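PDB 3AII: glutamate--tRNA ligase from Methanothermobacter thermautotrophicus, which probably activates glutamate with ATP and transfers it from Glu-AMP to tRNA(Glu), and, being non-discriminating, to tRNA(Gln) as well. Local coordinates for residues A153-E156 against E161-E164; S345-D348 against G353-R356; M372-V377 against W386-G391; V528-L531 against G535-R538. All blocks are in the same frame, centred on the assembly; numbering follows the deposited sequence.

Contact 1 (A153-E156 against E161-E164); sequences ADLE and EWDE. With EDO (1,2-ethanediol), chain C.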
loop_
_atom_site.group_PDB
_atom_site.type_symbol
_atom_site.label_atom_id
_atom_site.label_comp_id
_atom_site.label_asym_id
_atom_site.label_seq_id
_atom_site.Cartn_x
_atom_site.Cartn_y
_atom_site.Cartn_z
ATOM N N ALA A 153 -8.277 -9.215 1.674
ATOM C CA ALA A 153 -7.699 -9.207 3.014
ATOM C C ALA A 153 -7.110 -7.823 3.344
ATOM O O ALA A 153 -7.257 -7.319 4.471
ATOM C CB ALA A 153 -6.636 -10.301 3.137
ATOM N N ASP A 154 -6.448 -7.209 2.359
ATOM C CA ASP A 154 -5.857 -5.881 2.543
ATOM C C ASP A 154 -6.943 -4.845 2.775
ATOM O O ASP A 154 -6.776 -3.939 3.594
ATOM C CB ASP A 154 -5.021 -5.460 1.328
ATOM C CG ASP A 154 -3.723 -6.275 1.164
ATOM O OD1 ASP A 154 -3.365 -7.108 2.028
ATOM O OD2 ASP A 154 -3.065 -6.090 0.122
ATOM N N LEU A 155 -8.044 -4.956 2.032
ATOM C CA LEU A 155 -9.179 -4.053 2.208
ATOM C C LEU A 155 -9.775 -4.174 3.610
ATOM O O LEU A 155 -10.135 -3.175 4.229
ATOM C CB LEU A 155 -10.260 -4.356 1.176
ATOM C CG LEU A 155 -9.919 -3.850 -0.216
ATOM C CD1 LEU A 155 -10.983 -4.283 -1.227
ATOM C CD2 LEU A 155 -9.808 -2.334 -0.177
ATOM N N GLU A 156 -9.908 -5.408 4.089
ATOM C CA GLU A 156 -10.411 -5.643 5.439
ATOM C C GLU A 156 -9.483 -4.964 6.443
ATOM O O GLU A 156 -9.934 -4.303 7.377
ATOM C CB GLU A 156 -10.531 -7.151 5.737
ATOM C CG GLU A 156 -11.657 -7.873 4.966
ATOM C CD GLU A 156 -11.564 -9.381 5.070
ATOM O OE1 GLU A 156 -10.515 -9.881 5.522
ATOM O OE2 GLU A 156 -12.531 -10.077 4.695
ATOM N N GLU A 161 -15.429 -1.609 3.970
ATOM C CA GLU A 161 -16.544 -2.530 3.767
ATOM C C GLU A 161 -17.083 -2.341 2.361
ATOM O O GLU A 161 -17.075 -1.228 1.829
ATOM C CB GLU A 161 -17.668 -2.243 4.757
ATOM C CG GLU A 161 -17.315 -2.496 6.210
ATOM C CD GLU A 161 -18.523 -2.353 7.134
ATOM O OE1 GLU A 161 -19.459 -1.594 6.799
ATOM O OE2 GLU A 161 -18.535 -3.001 8.198
ATOM N N TRP A 162 -17.567 -3.414 1.746
ATOM C CA TRP A 162 -18.158 -3.268 0.425
ATOM C C TRP A 162 -19.343 -4.212 0.247
ATOM O O TRP A 162 -19.643 -4.990 1.163
ATOM C CB TRP A 162 -17.103 -3.426 -0.670
ATOM C CG TRP A 162 -16.429 -4.772 -0.797
ATOM C CD1 TRP A 162 -16.664 -5.710 -1.764
ATOM C CD2 TRP A 162 -15.354 -5.285 0.004
ATOM N NE1 TRP A 162 -15.832 -6.791 -1.591
ATOM C CE2 TRP A 162 -15.014 -6.553 -0.512
ATOM C CE3 TRP A 162 -14.668 -4.813 1.136
ATOM C CZ2 TRP A 162 -14.008 -7.348 0.038
ATOM C CZ3 TRP A 162 -13.652 -5.603 1.689
ATOM C CH2 TRP A 162 -13.343 -6.868 1.142
ATOM N N ASP A 163 -20.018 -4.125 -0.897
ATOM C CA ASP A 163 -21.337 -4.740 -1.061
ATOM C C ASP A 163 -21.421 -5.836 -2.121
ATOM O O ASP A 163 -22.348 -6.644 -2.104
ATOM C CB ASP A 163 -22.392 -3.671 -1.369
ATOM C CG ASP A 163 -22.495 -2.643 -0.277
ATOM O OD1 ASP A 163 -23.209 -2.900 0.724
ATOM O OD2 ASP A 163 -21.826 -1.604 -0.389
ATOM N N GLU A 164 -20.474 -5.838 -3.051
ATOM C CA GLU A 164 -20.467 -6.817 -4.139
ATOM C C GLU A 164 -19.042 -7.002 -4.576
ATOM O O GLU A 164 -18.252 -6.048 -4.553
ATOM C CB GLU A 164 -21.246 -6.306 -5.348
ATOM C CG GLU A 164 -22.724 -6.434 -5.234
ATOM C CD GLU A 164 -23.471 -6.297 -6.565
ATOM O OE1 GLU A 164 -22.868 -6.259 -7.676
ATOM O OE2 GLU A 164 -24.695 -6.256 -6.480
HETATM C C1 EDO C . -2.564 -6.040 4.919
HETATM O O1 EDO C . -3.271 -7.272 4.671
HETATM C C2 EDO C . -2.113 -6.011 6.375
HETATM O O2 EDO C . -1.204 -7.096 6.610
#

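Contact 2 (S345-D348 against G353-R356); sequences SGWD and GTLR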
loop_
_atom_site.group_PDB
_atom_site.type_symbol
_atom_site.label_atom_id
_atom_site.label_comp_id
_atom_site.label_asym_id
_atom_site.label_seq_id
_atom_site.Cartn_x
_atom_site.Cartn_y
_atom_site.Cartn_z
ATOM N N SER A 345 12.132 -10.645 0.725
ATOM C CA SER A 345 11.777 -11.864 1.444
ATOM C C SER A 345 10.345 -12.278 1.149
ATOM O O SER A 345 9.955 -13.427 1.379
ATOM C CB SER A 345 11.958 -11.661 2.948
ATOM O OG SER A 345 11.285 -10.491 3.384
ATOM N N GLY A 346 9.565 -11.332 0.639
ATOM C CA GLY A 346 8.151 -11.548 0.409
ATOM C C GLY A 346 7.441 -10.222 0.239
ATOM O O GLY A 346 8.075 -9.167 0.185
ATOM N N TRP A 347 6.117 -10.272 0.152
ATOM C CA TRP A 347 5.342 -9.063 -0.053
ATOM C C TRP A 347 5.401 -8.155 1.173
ATOM O O TRP A 347 5.079 -6.964 1.092
ATOM C CB TRP A 347 3.900 -9.421 -0.390
ATOM C CG TRP A 347 3.730 -9.914 -1.805
ATOM C CD1 TRP A 347 3.405 -11.177 -2.198
ATOM C CD2 TRP A 347 3.896 -9.144 -3.001
ATOM N NE1 TRP A 347 3.341 -11.239 -3.577
ATOM C CE2 TRP A 347 3.638 -10.003 -4.090
ATOM C CE3 TRP A 347 4.223 -7.809 -3.256
ATOM C CZ2 TRP A 347 3.705 -9.569 -5.415
ATOM C CZ3 TRP A 347 4.288 -7.378 -4.573
ATOM C CH2 TRP A 347 4.029 -8.258 -5.635
ATOM N N ASP A 348 5.810 -8.720 2.306
ATOM C CA ASP A 348 5.936 -7.935 3.536
ATOM C C ASP A 348 7.390 -7.564 3.876
ATOM O O ASP A 348 7.728 -7.281 5.034
ATOM C CB ASP A 348 5.244 -8.639 4.706
ATOM C CG ASP A 348 5.821 -10.006 4.989
ATOM O OD1 ASP A 348 6.696 -10.454 4.224
ATOM O OD2 ASP A 348 5.395 -10.635 5.977
ATOM N N GLY A 353 6.514 -0.841 -0.397
ATOM C CA GLY A 353 5.450 0.061 0.001
ATOM C C GLY A 353 4.087 -0.607 0.050
ATOM O O GLY A 353 3.063 0.065 -0.027
ATOM N N THR A 354 4.062 -1.931 0.172
ATOM C CA THR A 354 2.788 -2.637 0.276
ATOM C C THR A 354 2.131 -2.360 1.625
ATOM O O THR A 354 2.812 -2.045 2.604
ATOM C CB THR A 354 2.961 -4.159 0.137
ATOM O OG1 THR A 354 3.870 -4.630 1.134
ATOM C CG2 THR A 354 3.517 -4.517 -1.242
ATOM N N LEU A 355 0.807 -2.472 1.676
ATOM C CA LEU A 355 0.126 -2.407 2.969
ATOM C C LEU A 355 0.648 -3.504 3.905
ATOM O O LEU A 355 0.777 -3.297 5.112
ATOM C CB LEU A 355 -1.388 -2.519 2.775
ATOM C CG LEU A 355 -1.977 -1.409 1.889
ATOM C CD1 LEU A 355 -3.507 -1.535 1.856
ATOM C CD2 LEU A 355 -1.552 -0.033 2.375
ATOM N N ARG A 356 0.958 -4.671 3.352
ATOM C CA ARG A 356 1.492 -5.765 4.168
ATOM C C ARG A 356 2.825 -5.414 4.826
ATOM O O ARG A 356 3.026 -5.673 6.018
ATOM C CB ARG A 356 1.600 -7.054 3.340
ATOM C CG ARG A 356 0.226 -7.659 3.087
ATOM C CD ARG A 356 0.102 -8.497 1.809
ATOM N NE ARG A 356 -1.298 -8.901 1.713
ATOM C CZ ARG A 356 -1.765 -10.093 2.056
ATOM N NH1 ARG A 356 -0.935 -11.050 2.456
ATOM N NH2 ARG A 356 -3.063 -10.338 1.982
#

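Contact 3 (M372-V377 against W386-G391); sequences MVEIGV and WKKIYG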
loop_
_atom_site.group_PDB
_atom_site.type_symbol
_atom_site.label_atom_id
_atom_site.label_comp_id
_atom_site.label_asym_id
_atom_site.label_seq_id
_atom_site.Cartn_x
_atom_site.Cartn_y
_atom_site.Cartn_z
ATOM N N MET A 372 -5.361 9.931 3.970
ATOM C CA MET A 372 -6.119 10.026 2.724
ATOM C C MET A 372 -7.348 10.912 2.833
ATOM O O MET A 372 -7.705 11.602 1.876
ATOM C CB MET A 372 -6.508 8.636 2.215
ATOM C CG MET A 372 -5.304 7.743 1.954
ATOM S SD MET A 372 -4.046 8.568 0.965
ATOM C CE MET A 372 -2.921 7.214 0.644
ATOM N N VAL A 373 -8.006 10.880 3.980
ATOM C CA VAL A 373 -9.185 11.709 4.198
ATOM C C VAL A 373 -8.816 13.189 4.222
ATOM O O VAL A 373 -9.494 14.011 3.605
ATOM C CB VAL A 373 -9.913 11.338 5.500
ATOM C CG1 VAL A 373 -10.916 12.419 5.879
ATOM C CG2 VAL A 373 -10.613 9.985 5.345
ATOM N N GLU A 374 -7.743 13.529 4.929
ATOM C CA GLU A 374 -7.357 14.933 5.055
ATOM C C GLU A 374 -6.812 15.509 3.746
ATOM O O GLU A 374 -6.938 16.703 3.492
ATOM C CB GLU A 374 -6.398 15.159 6.238
ATOM C CG GLU A 374 -4.935 14.839 5.984
ATOM C CD GLU A 374 -4.081 14.971 7.246
ATOM O OE1 GLU A 374 -4.646 15.182 8.343
ATOM O OE2 GLU A 374 -2.841 14.859 7.144
ATOM N N ILE A 375 -6.215 14.660 2.915
ATOM C CA ILE A 375 -5.826 15.075 1.566
ATOM C C ILE A 375 -7.052 15.237 0.660
ATOM O O ILE A 375 -7.094 16.128 -0.188
ATOM C CB ILE A 375 -4.830 14.090 0.926
ATOM C CG1 ILE A 375 -3.483 14.158 1.647
ATOM C CG2 ILE A 375 -4.653 14.394 -0.557
ATOM C CD1 ILE A 375 -2.483 13.125 1.175
ATOM N N GLY A 376 -8.048 14.372 0.842
ATOM C CA GLY A 376 -9.297 14.463 0.102
ATOM C C GLY A 376 -9.164 14.296 -1.404
ATOM O O GLY A 376 -8.169 13.759 -1.897
ATOM N N VAL A 377 -10.174 14.761 -2.137
ATOM C CA VAL A 377 -10.192 14.626 -3.593
ATOM C C VAL A 377 -9.590 15.851 -4.284
ATOM O O VAL A 377 -10.053 16.283 -5.344
ATOM C CB VAL A 377 -11.614 14.353 -4.122
ATOM C CG1 VAL A 377 -12.096 12.992 -3.648
ATOM C CG2 VAL A 377 -12.570 15.441 -3.669
ATOM N N TRP A 386 6.783 9.892 3.552
ATOM C CA TRP A 386 6.594 8.877 4.578
ATOM C C TRP A 386 6.576 9.519 5.961
ATOM O O TRP A 386 5.875 9.050 6.857
ATOM C CB TRP A 386 7.646 7.771 4.471
ATOM C CG TRP A 386 7.363 6.840 3.347
ATOM C CD1 TRP A 386 8.015 6.770 2.152
ATOM C CD2 TRP A 386 6.316 5.862 3.293
ATOM N NE1 TRP A 386 7.450 5.798 1.361
ATOM C CE2 TRP A 386 6.405 5.227 2.038
ATOM C CE3 TRP A 386 5.317 5.459 4.185
ATOM C CZ2 TRP A 386 5.532 4.208 1.654
ATOM C CZ3 TRP A 386 4.453 4.448 3.804
ATOM C CH2 TRP A 386 4.564 3.834 2.547
ATOM N N LYS A 387 7.320 10.613 6.126
ATOM C CA LYS A 387 7.326 11.328 7.395
ATOM C C LYS A 387 5.936 11.823 7.761
ATOM O O LYS A 387 5.589 11.920 8.936
ATOM C CB LYS A 387 8.341 12.478 7.370
ATOM C CG LYS A 387 9.779 11.987 7.484
ATOM C CD LYS A 387 10.807 13.096 7.306
ATOM C CE LYS A 387 12.218 12.528 7.434
ATOM N NZ LYS A 387 13.286 13.515 7.113
ATOM N N LYS A 388 5.135 12.127 6.748
ATOM C CA LYS A 388 3.760 12.523 6.974
ATOM C C LYS A 388 2.959 11.358 7.559
ATOM O O LYS A 388 2.153 11.532 8.474
ATOM C CB LYS A 388 3.136 13.005 5.663
ATOM C CG LYS A 388 1.699 13.442 5.784
ATOM C CD LYS A 388 1.515 14.440 6.903
ATOM C CE LYS A 388 0.072 14.899 6.974
ATOM N NZ LYS A 388 -0.301 15.373 8.332
ATOM N N ILE A 389 3.185 10.164 7.031
ATOM C CA ILE A 389 2.465 8.999 7.524
ATOM C C ILE A 389 2.973 8.672 8.935
ATOM O O ILE A 389 2.190 8.337 9.833
ATOM C CB ILE A 389 2.655 7.791 6.594
ATOM C CG1 ILE A 389 1.955 8.038 5.252
ATOM C CG2 ILE A 389 2.122 6.513 7.238
ATOM C CD1 ILE A 389 2.249 6.980 4.217
ATOM N N TYR A 390 4.278 8.803 9.134
ATOM C CA TYR A 390 4.868 8.488 10.432
ATOM C C TYR A 390 4.338 9.429 11.507
ATOM O O TYR A 390 4.102 9.018 12.645
ATOM C CB TYR A 390 6.397 8.574 10.383
ATOM C CG TYR A 390 7.058 7.595 9.433
ATOM C CD1 TYR A 390 6.420 6.422 9.054
ATOM C CD2 TYR A 390 8.339 7.829 8.945
ATOM C CE1 TYR A 390 7.021 5.525 8.193
ATOM C CE2 TYR A 390 8.951 6.932 8.084
ATOM C CZ TYR A 390 8.287 5.782 7.714
ATOM O OH TYR A 390 8.887 4.883 6.868
ATOM N N GLY A 391 4.168 10.695 11.146
ATOM C CA GLY A 391 3.630 11.678 12.064
ATOM C C GLY A 391 2.252 11.308 12.582
ATOM O O GLY A 391 1.968 11.444 13.775
#

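Contact 4 (V528-L531 against G535-R538); sequences VVQL and GFAR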
loop_
_atom_site.group_PDB
_atom_site.type_symbol
_atom_site.label_atom_id
_atom_site.label_comp_id
_atom_site.label_asym_id
_atom_site.label_seq_id
_atom_site.Cartn_x
_atom_site.Cartn_y
_atom_site.Cartn_z
ATOM N N VAL A 528 3.005 -3.597 19.589
ATOM C CA VAL A 528 3.808 -2.506 19.046
ATOM C C VAL A 528 4.282 -1.654 20.197
ATOM O O VAL A 528 3.473 -1.205 20.998
ATOM C CB VAL A 528 3.002 -1.663 18.051
ATOM C CG1 VAL A 528 3.858 -0.531 17.510
ATOM C CG2 VAL A 528 2.478 -2.555 16.910
ATOM N N VAL A 529 5.596 -1.452 20.294
ATOM C CA VAL A 529 6.176 -0.847 21.474
ATOM C C VAL A 529 7.012 0.355 21.092
ATOM O O VAL A 529 7.290 0.592 19.911
ATOM C CB VAL A 529 7.071 -1.850 22.222
ATOM C CG1 VAL A 529 6.259 -3.071 22.623
ATOM C CG2 VAL A 529 8.267 -2.258 21.347
ATOM N N GLN A 530 7.373 1.129 22.104
ATOM C CA GLN A 530 8.341 2.195 21.941
ATOM C C GLN A 530 9.669 1.752 22.554
ATOM O O GLN A 530 9.779 1.533 23.774
ATOM C CB GLN A 530 7.854 3.485 22.613
ATOM C CG GLN A 530 8.837 4.624 22.431
ATOM C CD GLN A 530 8.294 5.972 22.870
ATOM O OE1 GLN A 530 7.241 6.062 23.508
ATOM N NE2 GLN A 530 9.005 7.031 22.512
ATOM N N LEU A 531 10.666 1.565 21.697
ATOM C CA LEU A 531 12.023 1.332 22.152
ATOM C C LEU A 531 12.603 2.714 22.416
ATOM O O LEU A 531 12.899 3.472 21.484
ATOM C CB LEU A 531 12.795 0.594 21.058
ATOM C CG LEU A 531 12.157 -0.745 20.676
ATOM C CD1 LEU A 531 12.976 -1.456 19.597
ATOM C CD2 LEU A 531 11.988 -1.656 21.906
ATOM N N GLY A 535 13.112 4.008 18.658
ATOM C CA GLY A 535 11.968 4.142 17.771
ATOM C C GLY A 535 10.814 3.229 18.147
ATOM O O GLY A 535 10.949 2.388 19.030
ATOM N N PHE A 536 9.683 3.393 17.469
ATOM C CA PHE A 536 8.555 2.479 17.645
ATOM C C PHE A 536 8.776 1.269 16.759
ATOM O O PHE A 536 9.362 1.390 15.681
ATOM C CB PHE A 536 7.251 3.165 17.263
ATOM C CG PHE A 536 6.879 4.291 18.183
ATOM C CD1 PHE A 536 6.090 4.056 19.289
ATOM C CD2 PHE A 536 7.336 5.578 17.949
ATOM C CE1 PHE A 536 5.742 5.090 20.139
ATOM C CE2 PHE A 536 7.000 6.613 18.801
ATOM C CZ PHE A 536 6.200 6.368 19.896
ATOM N N ALA A 537 8.327 0.099 17.214
ATOM C CA ALA A 537 8.542 -1.129 16.446
ATOM C C ALA A 537 7.529 -2.194 16.823
ATOM O O ALA A 537 7.071 -2.248 17.960
ATOM C CB ALA A 537 9.969 -1.662 16.681
ATOM N N ARG A 538 7.209 -3.059 15.868
ATOM C CA ARG A 538 6.276 -4.148 16.127
ATOM C C ARG A 538 7.053 -5.439 16.363
ATOM O O ARG A 538 7.991 -5.747 15.619
ATOM C CB ARG A 538 5.335 -4.311 14.926
ATOM C CG ARG A 538 4.441 -5.534 15.031
ATOM C CD ARG A 538 3.518 -5.690 13.787
ATOM N NE ARG A 538 3.081 -7.086 13.724
ATOM C CZ ARG A 538 3.827 -8.070 13.235
ATOM N NH1 ARG A 538 3.381 -9.315 13.267
ATOM N NH2 ARG A 538 5.022 -7.813 12.714
#

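Contact 1 (A153-E156 against E161-E164)
Asp-154 OD1 is gripped twice: O1 of an ethanediol molecule, probably a crystallisation additive, donates to it over 2.6 Å, and Arg-356 NE meets it in a salt bridge. The other oxygen, OD2, takes the backbone N-H of Leu-109, part of the predicted HIGH region, so the carboxylate links helix 147-158 to that loop, which in class I synthetases takes part in ATP binding. The helix and the turn after it have the connectivity of a beta-alpha-beta crossover, as in the Rossmann fold of this class: Asp-163 and Glu-164 make backbone bonds to strand 130-135, which precedes the helix. Where the chain turns back, Leu-155 and Trp-162 meet at about a right angle. The evidence for a CH-pi contact is that Leu-155 CD1 stands 4.2 Å from the centroid of the six-membered ring of Trp-162 and 12° off its normal. Leu-155 CB adds a 3.7 Å approach to Trp-162 CZ3. The indole is swung between the backbone N and the carbonyl carbon (chi1 64°), which brings its benzo end back to the helix. Leu-131 and Leu-133 pack on Trp-162. Glu-156 CG lies 4.3 Å from Trp-162 CH2, while Trp-162 NE1 hydrogen-bonds to Thr-165 OG1.

Contact 2 (S345-D348 against G353-R356)
Trp-347 sets the CE3 corner of its indole against the methyl of Thr-354, CE3 to CG2 measuring 3.9 Å, with the two side chains crossing at about a right angle and the methyl coming in obliquely. Beside it, Thr-354 OG1 donates a hydrogen bond to Trp-347 O over 2.6 Å; the C=O...donor angle of 167° puts the hydroxyl almost straight out from the carbonyl. Thr-354 is the N-cap of helix 355-360, and its OG1 also bonds to the N of Ala-357. Both bonds depend on one rotation: chi1 of 57° leaves OG1 between the backbone N and the carbonyl carbon and sends CG2 to the indole. Asp-348 CB rests 4.2 Å from Arg-356 CB and 3.9 Å from Arg-356 O, an approach made by carbon while the carboxylate leads away. The rest of the indole packs among Pro-108 of the HIGH region, Met-150 and helix 333-341, and its NE1 bonds to Glu-146 OE2. With its proton given to Trp-347 O, the Thr-354 hydroxyl meets Ala-357 N as an acceptor; the loop and the helix start thus share one oxygen, and donating outward would probably make it a better acceptor for the cap.

Contact 3 (M372-V377 against W386-G391)
Glu-374 OE2 and Lys-388 NZ, 2.9 Å apart, form a salt bridge, weak as a hydrogen bond, between the end of helix 365-375 and the start of helix 386-397. These consecutive helices, joined by a non-helical loop, pack at the C-terminal end of the catalytic part, beside the anticodon-binding one. Lys-388 CE comes as near to Glu-374 OE2, also 2.9 Å, so the carboxylate oxygen lies beside the CE-NZ bond; an approach that short to carbon makes the placing of the tip doubtful. The side chains arrive from opposite directions. Glu-374 places CG between its backbone N and carbonyl carbon (chi1 81°) and runs out extended, whereas Lys-388 bends at chi2 (51°) to turn its ammonium toward the glutamate.

In the next shell, Lys-388 packs on Leu-371, and Ile-389 touches Ile-368 and Leu-371, giving the two helices an apolar seam. Gly-376, whose N still bonds Met-372 O at 3.0 Å, is the first residue to leave the helix, with positive phi (63°), and its carbonyl is held by Arg-115 NH2. Helix 111-126 backs both elements, through Met-372 on Ile-118 and Trp-386 on Ile-111. The Tyr-390 ring meets that of His-552, on strand 546-552 of the anticodon-binding part.

Both charged residues are exposed, so water would screen the pair and probably keep its contribution modest; the lysine may still offset the negative charge near a helix C terminus.

Contact 4 (V528-L531 against G535-R538)
Val-529 and Ala-537 exchange two backbone hydrogen bonds, Val-529 N to Ala-537 O and Ala-537 N to Val-529 O, both 2.9 Å; the first is the straighter, 171° at its hydrogen. Leu-531 and Gly-535 form the second hydrogen-bonded pair, Leu-531 N reaching Gly-535 O at 2.8 Å and Gly-535 N returning to Leu-531 O. Between them, in the non-hydrogen-bonded pair Gln-530 with Phe-536, Phe-536 CA makes a CA-H...O contact with Val-529 O at 3.2 Å. These bonds define an antiparallel beta hairpin, its strand axes 150° apart, within the anticodon-binding region, built of beta-barrel domains as in glutaminyl-tRNA synthetases. Backbone bonds extend it on either side, from Gln-530 to strand 402-408 and from Phe-536 to strand 546-552. The side-chain contacts divide by face. The Gln-530 amide lies over the Phe-536 ring, planes 25° apart, and Gln-530 CG sits 4.2 Å from the ring centroid, a CH-pi contact. The extended glutamine, CG anti to the backbone N, carries the amide out over the ring. On this face Val-528 CG2 packs 3.9 Å from Arg-538 CB. On the other, Leu-531 CD1 touches Ala-537 CB at 4.2 Å. Arg-538 makes salt bridges to Asp-526 and Asp-540.

In the fold
From the N terminus the four contacts follow in series, none nested in or crossing another. Contact 1 closes the turn from helix 147-158 toward strand 164-167. Contact 2 folds the loop after helix 333-341 onto the start of helix 355-360 and touches contact 1, the two sharing the salt bridge of Asp-154 with Arg-356, beside which Ala-153 packs against Arg-356. Contact 3 closes the loop between helices 365-375 and 386-397, about 4 Å from contact 2 at the nearest atoms. Contact 4 closes a hairpin in the anticodon-binding region, about 7 Å from contact 3 at the nearest atoms, but Phe-536 packs on helix 386-397 and on His-552, joining that region to the catalytic part.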